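Side-chain contacts in putative exotoxin (superantigen) (Streptococcus pyogenes, PDB 1TY0), which probably acts as a secreted superantigen toxin, with a zinc site and a surface that can serve both T-cell receptor binding and dimerization: residues 23-28 / 83-88; 30-33 / 38-41; 73-78 / 134-139; 141-144 / 148-151. One frame throughout, in Å; residues are numbered along the deposited sequence.

Interaction 1 of 4, residues 23-28 / 83-88; sequences VDYTNC and DVYYIY
V23 reaches across to Y85 and I87 with its methyl groups, and following it outward from CB explains most of this contact. CB itself sits 4.2 Å from CG2 of I87. From there the chain forks. The CG1 branch lies anti to the backbone N (chi1 173°) and drops beside the Y85 ring, 4.0 Å from its CD2; the same methyl also sits in the plane of the Y25 ring, at its edge. The CG2 branch does more work: it rests over one face of the Y85 ring, shifted toward the rim, with CG of Y85 at 3.8 Å and the ring centroid at 4.2 Å, a CH-pi contact only 25° off the ring normal. That methyl also touches CG2 of I87 at 3.9 Å, so one branch fills the corner between an aromatic face and an aliphatic neighbour.

Y25 meets the far end of Y85 at about a right angle, CE2 to CE2 at 4.0 Å. The two hydroxyls do not bond each other directly; one water joins them, 2.7 Å from Y25 OH and 2.8 Å from Y85 OH. Y85 OH is further held by K46 NZ, which ties the ring's tip to helix 43-46. I21 of the second subunit packs on both V23 and Y85, so the contact borders the dimer partner.

The two strands run almost perpendicular, at 100°, with strand 69-74 hydrogen-bonded to 23-26 and paired with 84-93. Such steep crossing of strands, their side chains meeting inside a curled sheet, is characteristic of the OB-fold barrel.

Interaction 2 of 4, residues 30-33 / 38-41; sequences IDYL and FYID
The carbonyl oxygen of Y39 accepts two backbone N-H groups from the facing strand, D31 N at 2.9 Å and Y32 N at 3.2 Å. Two consecutive residues facing one is a classic beta bulge, here set in the hairpin formed by strands 28-33 and 37-41 of the OB-fold domain. The donors approach differently: D31 N comes in nearly along the C=O axis, yet its N-H...O angle is a bent 133°, whereas Y32 N lies in the carbonyl plane on a lone pair with a straighter 157°. A return bond from Y39 N to Y32 O completes the hydrogen-bonded pair.

The bulge shifts the register by one residue, but the I30, L33, F38 and I40 side chains still share one face of the sheet, where I30, F38 and I40 are buried. There L33 lies alongside F38, pointing the same way, and puts CD2 3.4 Å from ring atom CD1. CD1 of I30 approaches the same ring at its edge. F64 meets F38 edge-to-face, and V70 of strand 69-74 packs against both isoleucines.

On the solvent side, D31 OD2 and D41 OD2 come within 4.3 Å, carboxylate planes 27° apart; the like charges would probably raise the proton affinity of one or both. CG of D41 stands anti to its backbone nitrogen, which sets the carboxylate beside D31. D41 turns OD1 to the hydroxyl of S43, while its CB lies 3.3 Å from D31 OD2.

Interaction 3 of 4, residues 73-78 / 134-139; sequences FGLPYI and FDFKIR
F136 of helix 131-146 is touched by both L75 and F73. The aliphatic contact is a CH-pi one: CD2 of L75 sits over one face of the F136 ring, 4.0 Å from the centroid and 27° off the normal, while CD1 of L75 reaches the ring atom CD1 at 3.8 Å.

The aromatic contact is oblique. The F73 and F136 planes stand 49° apart, and CD2 of F136 lies at the edge of the F73 ring, in its plane, 3.7 Å from CE1. F136 can reach both partners because its CG is anti to the backbone N (chi1 167°), which swings the ring out from the helix.

The lysine contact uses carbon: K137 runs out extended and lays CE 3.8 Å from CZ of F73, with NZ carried on to E133 and the carbonyl of K123. On the helix, R139 forms a salt bridge with D135: NE meets OD1 at 2.7 Å from above the carboxylate plane, the oxygen lying in the guanidinium plane.

Y18 of helix 5-18 packs on L75 and F136. These charged groups find partners away from the F73-L75-F136 packing, so side chains join the two domains here by apolar and aromatic contact, though L75 N is hydrogen-bonded to Q132.

Interaction 4 of 4, residues 141-144 / 148-151; sequences YLMQ and IYDP
M143 lays its side chain against Y149, and L142 meets I148; these two pairings make the first shell. CG of M143 lies 3.5 Å from CD2 of the Y149 ring, and the sulfur follows at 3.7 Å from the same CD2. Measured to the ring centroid, SD stands 4.9 Å away and 76° off the normal, so this is a Met-aromatic contact made at the ring's edge. The methionine chain bends at its last torsion (chi3 70°), and this turns CE back to stay near the ring at 4.2 Å from CD2. On the neighbouring helix residue, CB of L142 touches CG2 of I148 at 3.8 Å, and that methyl also lies 3.6 Å from the L142 carbonyl oxygen. The modelled approach of the I148 CD1 methyl to M143 is too short to be trusted.

One step out, I148 helps to seat its own neighbour: its CG1 lies over the centre of one face of the Y149 ring, 3.8 Å above the plane. The hydroxyl of Y149 is bonded to the carbonyl of L174 and more weakly to R139, while Y175 meets the ring edge-to-face. Farther out, the L142 side chain lies about 10 Å from that of D205, which binds zinc in this protein, although this chain carries none in the model. The chain turns back beside the last turn of helix 131-146, L142 and I148 reaching I206 and L208 of strand 201-209, M143 and Y149 touching N15 of helix 5-18, where the long helix of the beta-grasp domain ends.

In the fold
Interactions 1 and 2 share the curled sheet of the OB-fold domain, their centres 10 Å apart and in touch through C28 and I40; the hairpin of interaction 2 falls within the chain span between the segments of interaction 1. Interaction 3 reaches the same sheet through strand 69-74, which neighbours 23-26 and 84-93, and its other half lies on helix 131-146 of the beta-grasp domain. That helix continues into interaction 4, 15 Å away between centres, and the two touch. Interactions 2 and 4 lie farthest apart, about 35 Å between centres. Interaction 3 therefore bridges the domains, and interactions 1, 3 and 4 all have residues touching the second subunit.

Interaction 1 of 4, residues 23-28 / 83-88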
loop_
_atom_site.group_PDB
_atom_site.type_symbol
_atom_site.label_atom_id
_atom_site.label_comp_id
_atom_site.label_asym_id
_atom_site.label_seq_id
_atom_site.Cartn_x
_atom_site.Cartn_y
_atom_site.Cartn_z
ATOM N N VAL A 23 5.891 0.913 -4.129
ATOM C CA VAL A 23 5.917 1.082 -5.577
ATOM C C VAL A 23 7.194 0.331 -5.925
ATOM O O VAL A 23 8.292 0.769 -5.580
ATOM C CB VAL A 23 6.059 2.561 -5.965
ATOM C CG1 VAL A 23 6.262 2.677 -7.470
ATOM C CG2 VAL A 23 4.819 3.329 -5.539
ATOM N N ASP A 24 7.041 -0.798 -6.610
ATOM C CA ASP A 24 8.161 -1.674 -6.938
ATOM C C ASP A 24 8.160 -2.035 -8.418
ATOM O O ASP A 24 7.341 -2.843 -8.864
ATOM C CB ASP A 24 8.014 -2.939 -6.079
ATOM C CG ASP A 24 9.151 -3.928 -6.248
ATOM O OD1 ASP A 24 9.944 -3.814 -7.200
ATOM O OD2 ASP A 24 9.234 -4.852 -5.408
ATOM N N TYR A 25 9.073 -1.433 -9.179
ATOM C CA TYR A 25 9.165 -1.704 -10.612
ATOM C C TYR A 25 10.619 -1.753 -11.038
ATOM O O TYR A 25 11.431 -0.968 -10.559
ATOM C CB TYR A 25 8.437 -0.613 -11.400
ATOM C CG TYR A 25 6.941 -0.659 -11.204
ATOM C CD1 TYR A 25 6.164 -1.580 -11.893
ATOM C CD2 TYR A 25 6.312 0.177 -10.279
ATOM C CE1 TYR A 25 4.793 -1.678 -11.671
ATOM C CE2 TYR A 25 4.943 0.085 -10.046
ATOM C CZ TYR A 25 4.192 -0.846 -10.746
ATOM O OH TYR A 25 2.845 -0.980 -10.505
ATOM N N THR A 26 10.946 -2.657 -11.956
ATOM C CA THR A 26 12.328 -2.773 -12.402
ATOM C C THR A 26 12.525 -2.487 -13.889
ATOM O O THR A 26 11.608 -2.658 -14.700
ATOM C CB THR A 26 12.887 -4.177 -12.086
ATOM O OG1 THR A 26 12.038 -5.170 -12.670
ATOM C CG2 THR A 26 12.948 -4.402 -10.577
ATOM N N ASN A 27 13.728 -2.028 -14.221
ATOM C CA ASN A 27 14.121 -1.730 -15.598
ATOM C C ASN A 27 13.181 -0.731 -16.275
ATOM O O ASN A 27 12.631 -0.999 -17.343
ATOM C CB ASN A 27 14.183 -3.039 -16.393
ATOM C CG ASN A 27 14.800 -2.861 -17.766
ATOM O OD1 ASN A 27 15.810 -2.178 -17.919
ATOM N ND2 ASN A 27 14.200 -3.490 -18.768
ATOM N N CYS A 28 13.023 0.429 -15.646
ATOM C CA CYS A 28 12.151 1.487 -16.146
ATOM C C CYS A 28 12.964 2.628 -16.738
ATOM O O CYS A 28 14.045 2.951 -16.251
ATOM C CB CYS A 28 11.294 2.030 -15.009
ATOM S SG CYS A 28 10.334 0.750 -14.202
ATOM N N ASP A 83 -2.609 9.304 -12.938
ATOM C CA ASP A 83 -1.936 8.010 -13.027
ATOM C C ASP A 83 -0.436 8.239 -12.897
ATOM O O ASP A 83 0.342 8.111 -13.853
ATOM C CB ASP A 83 -2.277 7.309 -14.343
ATOM C CG ASP A 83 -3.735 6.885 -14.410
ATOM O OD1 ASP A 83 -4.245 6.344 -13.404
ATOM O OD2 ASP A 83 -4.368 7.082 -15.468
ATOM N N VAL A 84 -0.058 8.605 -11.681
ATOM C CA VAL A 84 1.324 8.882 -11.328
ATOM C C VAL A 84 1.513 8.460 -9.880
ATOM O O VAL A 84 0.650 8.727 -9.046
ATOM C CB VAL A 84 1.628 10.394 -11.390
ATOM C CG1 VAL A 84 3.062 10.652 -10.966
ATOM C CG2 VAL A 84 1.381 10.928 -12.789
ATOM N N TYR A 85 2.618 7.789 -9.585
ATOM C CA TYR A 85 2.918 7.422 -8.206
ATOM C C TYR A 85 3.898 8.480 -7.690
ATOM O O TYR A 85 4.832 8.862 -8.396
ATOM C CB TYR A 85 3.586 6.047 -8.118
ATOM C CG TYR A 85 2.643 4.879 -8.277
ATOM C CD1 TYR A 85 1.513 4.754 -7.471
ATOM C CD2 TYR A 85 2.896 3.886 -9.218
ATOM C CE1 TYR A 85 0.654 3.659 -7.600
ATOM C CE2 TYR A 85 2.049 2.791 -9.358
ATOM C CZ TYR A 85 0.934 2.681 -8.546
ATOM O OH TYR A 85 0.122 1.581 -8.673
ATOM N N TYR A 86 3.690 8.939 -6.461
ATOM C CA TYR A 86 4.561 9.952 -5.867
ATOM C C TYR A 86 5.361 9.344 -4.724
ATOM O O TYR A 86 4.799 8.879 -3.731
ATOM C CB TYR A 86 3.725 11.137 -5.378
ATOM C CG TYR A 86 3.075 11.869 -6.524
ATOM C CD1 TYR A 86 3.832 12.692 -7.356
ATOM C CD2 TYR A 86 1.727 11.678 -6.834
ATOM C CE1 TYR A 86 3.274 13.305 -8.471
ATOM C CE2 TYR A 86 1.154 12.292 -7.960
ATOM C CZ TYR A 86 1.938 13.100 -8.769
ATOM O OH TYR A 86 1.409 13.701 -9.887
ATOM N N ILE A 87 6.683 9.333 -4.888
ATOM C CA ILE A 87 7.584 8.765 -3.884
ATOM C C ILE A 87 8.789 9.680 -3.685
ATOM O O ILE A 87 8.998 10.614 -4.460
ATOM C CB ILE A 87 8.123 7.378 -4.330
ATOM C CG1 ILE A 87 8.916 7.521 -5.635
ATOM C CG2 ILE A 87 6.956 6.397 -4.526
ATOM C CD1 ILE A 87 9.631 6.246 -6.074
ATOM N N TYR A 88 9.566 9.414 -2.639
ATOM C CA TYR A 88 10.787 10.176 -2.374
ATOM C C TYR A 88 11.928 9.200 -2.629
ATOM O O TYR A 88 11.934 8.100 -2.072
ATOM C CB TYR A 88 10.847 10.641 -0.915
ATOM C CG TYR A 88 9.809 11.664 -0.533
ATOM C CD1 TYR A 88 9.672 12.854 -1.252
ATOM C CD2 TYR A 88 8.991 11.467 0.580
ATOM C CE1 TYR A 88 8.748 13.826 -0.866
ATOM C CE2 TYR A 88 8.068 12.433 0.974
ATOM C CZ TYR A 88 7.953 13.608 0.249
ATOM O OH TYR A 88 7.039 14.572 0.642
HETATM O O HOH W 1 1.714 -0.689 -8.028
#

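Interaction 2 of 4, residues 30-33 / 38-41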
loop_
_atom_site.group_PDB
_atom_site.type_symbol
_atom_site.label_atom_id
_atom_site.label_comp_id
_atom_site.label_asym_id
_atom_site.label_seq_id
_atom_site.Cartn_x
_atom_site.Cartn_y
_atom_site.Cartn_z
ATOM N N ILE A 30 14.042 6.448 -17.631
ATOM C CA ILE A 30 13.982 7.807 -17.100
ATOM C C ILE A 30 13.568 8.675 -18.279
ATOM O O ILE A 30 14.367 8.919 -19.184
ATOM C CB ILE A 30 15.358 8.303 -16.596
ATOM C CG1 ILE A 30 15.800 7.481 -15.381
ATOM C CG2 ILE A 30 15.274 9.789 -16.225
ATOM C CD1 ILE A 30 17.134 7.909 -14.793
ATOM N N ASP A 31 12.321 9.132 -18.276
ATOM C CA ASP A 31 11.828 9.966 -19.370
ATOM C C ASP A 31 12.308 11.403 -19.269
ATOM O O ASP A 31 12.571 12.056 -20.286
ATOM C CB ASP A 31 10.298 9.949 -19.419
ATOM C CG ASP A 31 9.751 8.739 -20.155
ATOM O OD1 ASP A 31 10.550 7.956 -20.708
ATOM O OD2 ASP A 31 8.517 8.573 -20.190
ATOM N N TYR A 32 12.418 11.906 -18.048
ATOM C CA TYR A 32 12.868 13.279 -17.861
ATOM C C TYR A 32 13.457 13.494 -16.474
ATOM O O TYR A 32 13.066 12.825 -15.507
ATOM C CB TYR A 32 11.697 14.246 -18.086
ATOM C CG TYR A 32 12.135 15.657 -18.379
ATOM C CD1 TYR A 32 12.742 15.980 -19.594
ATOM C CD2 TYR A 32 11.972 16.666 -17.433
ATOM C CE1 TYR A 32 13.177 17.276 -19.859
ATOM C CE2 TYR A 32 12.406 17.968 -17.688
ATOM C CZ TYR A 32 13.004 18.263 -18.903
ATOM O OH TYR A 32 13.426 19.548 -19.152
ATOM N N LEU A 33 14.407 14.424 -16.390
ATOM C CA LEU A 33 15.065 14.768 -15.136
ATOM C C LEU A 33 15.020 16.272 -14.892
ATOM O O LEU A 33 15.409 17.062 -15.754
ATOM C CB LEU A 33 16.539 14.333 -15.153
ATOM C CG LEU A 33 16.881 12.842 -15.227
ATOM C CD1 LEU A 33 18.376 12.673 -15.478
ATOM C CD2 LEU A 33 16.477 12.159 -13.924
ATOM N N PHE A 38 12.684 12.844 -10.649
ATOM C CA PHE A 38 12.917 11.830 -11.670
ATOM C C PHE A 38 11.515 11.590 -12.226
ATOM O O PHE A 38 10.580 11.419 -11.445
ATOM C CB PHE A 38 13.345 10.485 -11.071
ATOM C CG PHE A 38 14.750 10.435 -10.547
ATOM C CD1 PHE A 38 15.801 10.065 -11.380
ATOM C CD2 PHE A 38 15.012 10.680 -9.202
ATOM C CE1 PHE A 38 17.098 9.933 -10.878
ATOM C CE2 PHE A 38 16.307 10.552 -8.691
ATOM C CZ PHE A 38 17.348 10.176 -9.536
ATOM N N TYR A 39 11.346 11.602 -13.545
ATOM C CA TYR A 39 10.043 11.279 -14.121
ATOM C C TYR A 39 10.301 9.992 -14.880
ATOM O O TYR A 39 10.914 9.999 -15.946
ATOM C CB TYR A 39 9.544 12.397 -15.037
ATOM C CG TYR A 39 9.058 13.574 -14.232
ATOM C CD1 TYR A 39 7.891 13.483 -13.470
ATOM C CD2 TYR A 39 9.810 14.743 -14.151
ATOM C CE1 TYR A 39 7.491 14.525 -12.641
ATOM C CE2 TYR A 39 9.419 15.792 -13.321
ATOM C CZ TYR A 39 8.262 15.674 -12.569
ATOM O OH TYR A 39 7.881 16.696 -11.724
ATOM N N ILE A 40 9.835 8.890 -14.298
ATOM C CA ILE A 40 10.061 7.548 -14.831
ATOM C C ILE A 40 8.811 6.897 -15.399
ATOM O O ILE A 40 7.738 6.935 -14.798
ATOM C CB ILE A 40 10.625 6.621 -13.721
ATOM C CG1 ILE A 40 11.771 7.317 -12.975
ATOM C CG2 ILE A 40 11.065 5.301 -14.314
ATOM C CD1 ILE A 40 12.897 7.804 -13.845
ATOM N N ASP A 41 8.965 6.279 -16.559
ATOM C CA ASP A 41 7.856 5.621 -17.219
ATOM C C ASP A 41 7.633 4.173 -16.777
ATOM O O ASP A 41 8.562 3.367 -16.774
ATOM C CB ASP A 41 8.081 5.652 -18.727
ATOM C CG ASP A 41 6.903 5.102 -19.502
ATOM O OD1 ASP A 41 5.760 5.296 -19.047
ATOM O OD2 ASP A 41 7.115 4.491 -20.572
#

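Interaction 3 of 4, residues 73-78 / 134-139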
loop_
_atom_site.group_PDB
_atom_site.type_symbol
_atom_site.label_atom_id
_atom_site.label_comp_id
_atom_site.label_asym_id
_atom_site.label_seq_id
_atom_site.Cartn_x
_atom_site.Cartn_y
_atom_site.Cartn_z
ATOM N N PHE A 73 11.933 1.488 -6.023
ATOM C CA PHE A 73 11.406 0.862 -4.815
ATOM C C PHE A 73 11.193 2.025 -3.870
ATOM O O PHE A 73 12.114 2.454 -3.165
ATOM C CB PHE A 73 12.359 -0.142 -4.172
ATOM C CG PHE A 73 11.678 -1.018 -3.154
ATOM C CD1 PHE A 73 11.361 -0.519 -1.895
ATOM C CD2 PHE A 73 11.275 -2.307 -3.482
ATOM C CE1 PHE A 73 10.647 -1.293 -0.980
ATOM C CE2 PHE A 73 10.560 -3.089 -2.571
ATOM C CZ PHE A 73 10.246 -2.576 -1.318
ATOM N N GLY A 74 9.974 2.545 -3.872
ATOM C CA GLY A 74 9.667 3.681 -3.027
ATOM C C GLY A 74 8.316 3.561 -2.368
ATOM O O GLY A 74 7.414 2.893 -2.883
ATOM N N LEU A 75 8.172 4.213 -1.220
ATOM C CA LEU A 75 6.908 4.169 -0.497
ATOM C C LEU A 75 6.088 5.391 -0.876
ATOM O O LEU A 75 6.546 6.529 -0.723
ATOM C CB LEU A 75 7.176 4.129 1.012
ATOM C CG LEU A 75 8.209 3.073 1.430
ATOM C CD1 LEU A 75 8.367 3.065 2.954
ATOM C CD2 LEU A 75 7.773 1.701 0.932
ATOM N N PRO A 76 4.865 5.182 -1.399
ATOM C CA PRO A 76 4.020 6.317 -1.791
ATOM C C PRO A 76 3.591 7.131 -0.575
ATOM O O PRO A 76 3.209 6.563 0.445
ATOM C CB PRO A 76 2.840 5.640 -2.483
ATOM C CG PRO A 76 2.687 4.371 -1.686
ATOM C CD PRO A 76 4.137 3.906 -1.550
ATOM N N TYR A 77 3.653 8.457 -0.681
ATOM C CA TYR A 77 3.275 9.304 0.447
ATOM C C TYR A 77 1.966 10.061 0.227
ATOM O O TYR A 77 1.410 10.657 1.158
ATOM C CB TYR A 77 4.415 10.282 0.774
ATOM C CG TYR A 77 4.794 11.228 -0.345
ATOM C CD1 TYR A 77 4.095 12.420 -0.546
ATOM C CD2 TYR A 77 5.853 10.936 -1.199
ATOM C CE1 TYR A 77 4.449 13.299 -1.571
ATOM C CE2 TYR A 77 6.214 11.806 -2.230
ATOM C CZ TYR A 77 5.510 12.984 -2.411
ATOM O OH TYR A 77 5.862 13.844 -3.431
ATOM N N ILE A 78 1.471 10.033 -1.001
ATOM C CA ILE A 78 0.222 10.707 -1.323
ATOM C C ILE A 78 -0.332 10.139 -2.618
ATOM O O ILE A 78 0.428 9.661 -3.460
ATOM C CB ILE A 78 0.434 12.231 -1.489
ATOM C CG1 ILE A 78 -0.912 12.951 -1.503
ATOM C CG2 ILE A 78 1.185 12.530 -2.780
ATOM C CD1 ILE A 78 -1.606 12.970 -0.161
ATOM N N PHE A 134 15.750 -1.340 1.941
ATOM C CA PHE A 134 16.223 -2.152 3.057
ATOM C C PHE A 134 15.468 -1.785 4.337
ATOM O O PHE A 134 15.017 -2.660 5.077
ATOM C CB PHE A 134 17.723 -1.934 3.256
ATOM C CG PHE A 134 18.376 -2.981 4.109
ATOM C CD1 PHE A 134 18.220 -2.968 5.489
ATOM C CD2 PHE A 134 19.132 -3.995 3.528
ATOM C CE1 PHE A 134 18.805 -3.949 6.284
ATOM C CE2 PHE A 134 19.722 -4.980 4.314
ATOM C CZ PHE A 134 19.556 -4.955 5.695
ATOM N N ASP A 135 15.322 -0.484 4.581
ATOM C CA ASP A 135 14.641 0.014 5.771
ATOM C C ASP A 135 13.188 -0.455 5.819
ATOM O O ASP A 135 12.721 -0.968 6.835
ATOM C CB ASP A 135 14.727 1.549 5.794
ATOM C CG ASP A 135 14.246 2.152 7.103
ATOM O OD1 ASP A 135 14.297 1.462 8.141
ATOM O OD2 ASP A 135 13.841 3.336 7.096
ATOM N N PHE A 136 12.473 -0.287 4.715
ATOM C CA PHE A 136 11.082 -0.718 4.657
ATOM C C PHE A 136 10.938 -2.206 4.965
ATOM O O PHE A 136 10.116 -2.602 5.791
ATOM C CB PHE A 136 10.494 -0.444 3.273
ATOM C CG PHE A 136 9.183 -1.134 3.031
ATOM C CD1 PHE A 136 8.015 -0.675 3.635
ATOM C CD2 PHE A 136 9.126 -2.272 2.230
ATOM C CE1 PHE A 136 6.801 -1.346 3.444
ATOM C CE2 PHE A 136 7.925 -2.946 2.035
ATOM C CZ PHE A 136 6.761 -2.483 2.643
ATOM N N LYS A 137 11.743 -3.028 4.301
ATOM C CA LYS A 137 11.655 -4.469 4.501
ATOM C C LYS A 137 12.015 -4.907 5.909
ATOM O O LYS A 137 11.329 -5.746 6.486
ATOM C CB LYS A 137 12.519 -5.196 3.470
ATOM C CG LYS A 137 11.982 -5.029 2.054
ATOM C CD LYS A 137 12.771 -5.816 1.011
ATOM C CE LYS A 137 12.038 -5.755 -0.327
ATOM N NZ LYS A 137 12.799 -6.378 -1.445
ATOM N N ILE A 138 13.073 -4.332 6.471
ATOM C CA ILE A 138 13.469 -4.695 7.826
ATOM C C ILE A 138 12.430 -4.225 8.843
ATOM O O ILE A 138 12.129 -4.939 9.795
ATOM C CB ILE A 138 14.856 -4.121 8.192
ATOM C CG1 ILE A 138 15.265 -4.607 9.587
ATOM C CG2 ILE A 138 14.827 -2.610 8.147
ATOM C CD1 ILE A 138 16.706 -4.308 9.930
ATOM N N ARG A 139 11.866 -3.036 8.653
ATOM C CA ARG A 139 10.848 -2.578 9.601
ATOM C C ARG A 139 9.641 -3.504 9.544
ATOM O O ARG A 139 9.077 -3.870 10.577
ATOM C CB ARG A 139 10.413 -1.139 9.307
ATOM C CG ARG A 139 11.487 -0.122 9.634
ATOM C CD ARG A 139 10.952 1.299 9.622
ATOM N NE ARG A 139 12.050 2.251 9.499
ATOM C CZ ARG A 139 12.098 3.436 10.098
ATOM N NH1 ARG A 139 11.108 3.836 10.888
ATOM N NH2 ARG A 139 13.136 4.229 9.886
#

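Interaction 4 of 4, residues 141-144 / 148-151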
loop_
_atom_site.group_PDB
_atom_site.type_symbol
_atom_site.label_atom_id
_atom_site.label_comp_id
_atom_site.label_asym_id
_atom_site.label_seq_id
_atom_site.Cartn_x
_atom_site.Cartn_y
_atom_site.Cartn_z
ATOM N N TYR A 141 9.630 -6.624 8.754
ATOM C CA TYR A 141 10.012 -7.873 9.403
ATOM C C TYR A 141 9.902 -7.699 10.913
ATOM O O TYR A 141 9.337 -8.546 11.611
ATOM C CB TYR A 141 11.448 -8.257 9.041
ATOM C CG TYR A 141 11.953 -9.463 9.806
ATOM C CD1 TYR A 141 11.492 -10.746 9.508
ATOM C CD2 TYR A 141 12.859 -9.315 10.852
ATOM C CE1 TYR A 141 11.920 -11.854 10.238
ATOM C CE2 TYR A 141 13.293 -10.417 11.592
ATOM C CZ TYR A 141 12.819 -11.681 11.278
ATOM O OH TYR A 141 13.235 -12.773 12.012
ATOM N N LEU A 142 10.448 -6.596 11.412
ATOM C CA LEU A 142 10.410 -6.299 12.840
ATOM C C LEU A 142 8.983 -6.080 13.335
ATOM O O LEU A 142 8.641 -6.463 14.456
ATOM C CB LEU A 142 11.271 -5.070 13.141
ATOM C CG LEU A 142 12.777 -5.271 12.934
ATOM C CD1 LEU A 142 13.507 -3.958 13.089
ATOM C CD2 LEU A 142 13.296 -6.297 13.935
ATOM N N MET A 143 8.145 -5.470 12.507
ATOM C CA MET A 143 6.760 -5.223 12.892
ATOM C C MET A 143 6.007 -6.536 13.036
ATOM O O MET A 143 5.310 -6.767 14.024
ATOM C CB MET A 143 6.073 -4.342 11.845
ATOM C CG MET A 143 6.519 -2.897 11.883
ATOM S SD MET A 143 6.119 -1.980 10.389
ATOM C CE MET A 143 4.364 -1.856 10.510
ATOM N N GLN A 144 6.165 -7.392 12.035
ATOM C CA GLN A 144 5.512 -8.694 11.999
ATOM C C GLN A 144 6.031 -9.672 13.046
ATOM O O GLN A 144 5.262 -10.435 13.633
ATOM C CB GLN A 144 5.727 -9.328 10.623
ATOM C CG GLN A 144 5.069 -8.601 9.467
ATOM C CD GLN A 144 5.706 -8.950 8.135
ATOM O OE1 GLN A 144 6.376 -9.977 8.000
ATOM N NE2 GLN A 144 5.497 -8.098 7.138
ATOM N N ILE A 148 7.498 -4.286 17.048
ATOM C CA ILE A 148 8.176 -3.087 17.512
ATOM C C ILE A 148 7.347 -1.807 17.528
ATOM O O ILE A 148 7.709 -0.859 18.223
ATOM C CB ILE A 148 9.494 -2.845 16.726
ATOM C CG1 ILE A 148 9.202 -2.320 15.317
ATOM C CG2 ILE A 148 10.310 -4.132 16.690
ATOM C CD1 ILE A 148 8.213 -3.106 14.554
ATOM N N TYR A 149 6.243 -1.765 16.787
ATOM C CA TYR A 149 5.409 -0.565 16.791
ATOM C C TYR A 149 4.069 -0.803 17.481
ATOM O O TYR A 149 3.134 -0.012 17.335
ATOM C CB TYR A 149 5.181 -0.039 15.365
ATOM C CG TYR A 149 6.440 0.447 14.671
ATOM C CD1 TYR A 149 7.446 1.115 15.377
ATOM C CD2 TYR A 149 6.621 0.250 13.301
ATOM C CE1 TYR A 149 8.600 1.567 14.732
ATOM C CE2 TYR A 149 7.767 0.700 12.652
ATOM C CZ TYR A 149 8.752 1.354 13.367
ATOM O OH TYR A 149 9.896 1.774 12.726
ATOM N N ASP A 150 3.975 -1.899 18.230
ATOM C CA ASP A 150 2.749 -2.207 18.964
ATOM C C ASP A 150 2.875 -1.507 20.311
ATOM O O ASP A 150 3.912 -1.585 20.960
ATOM C CB ASP A 150 2.602 -3.715 19.184
ATOM C CG ASP A 150 1.266 -4.087 19.803
ATOM O OD1 ASP A 150 0.294 -4.321 19.051
ATOM O OD2 ASP A 150 1.180 -4.134 21.046
ATOM N N PRO A 151 1.816 -0.814 20.752
ATOM C CA PRO A 151 1.869 -0.113 22.039
ATOM C C PRO A 151 2.195 -1.011 23.227
ATOM O O PRO A 151 2.674 -0.537 24.258
ATOM C CB PRO A 151 0.476 0.504 22.150
ATOM C CG PRO A 151 -0.381 -0.495 21.428
ATOM C CD PRO A 151 0.455 -0.773 20.192
#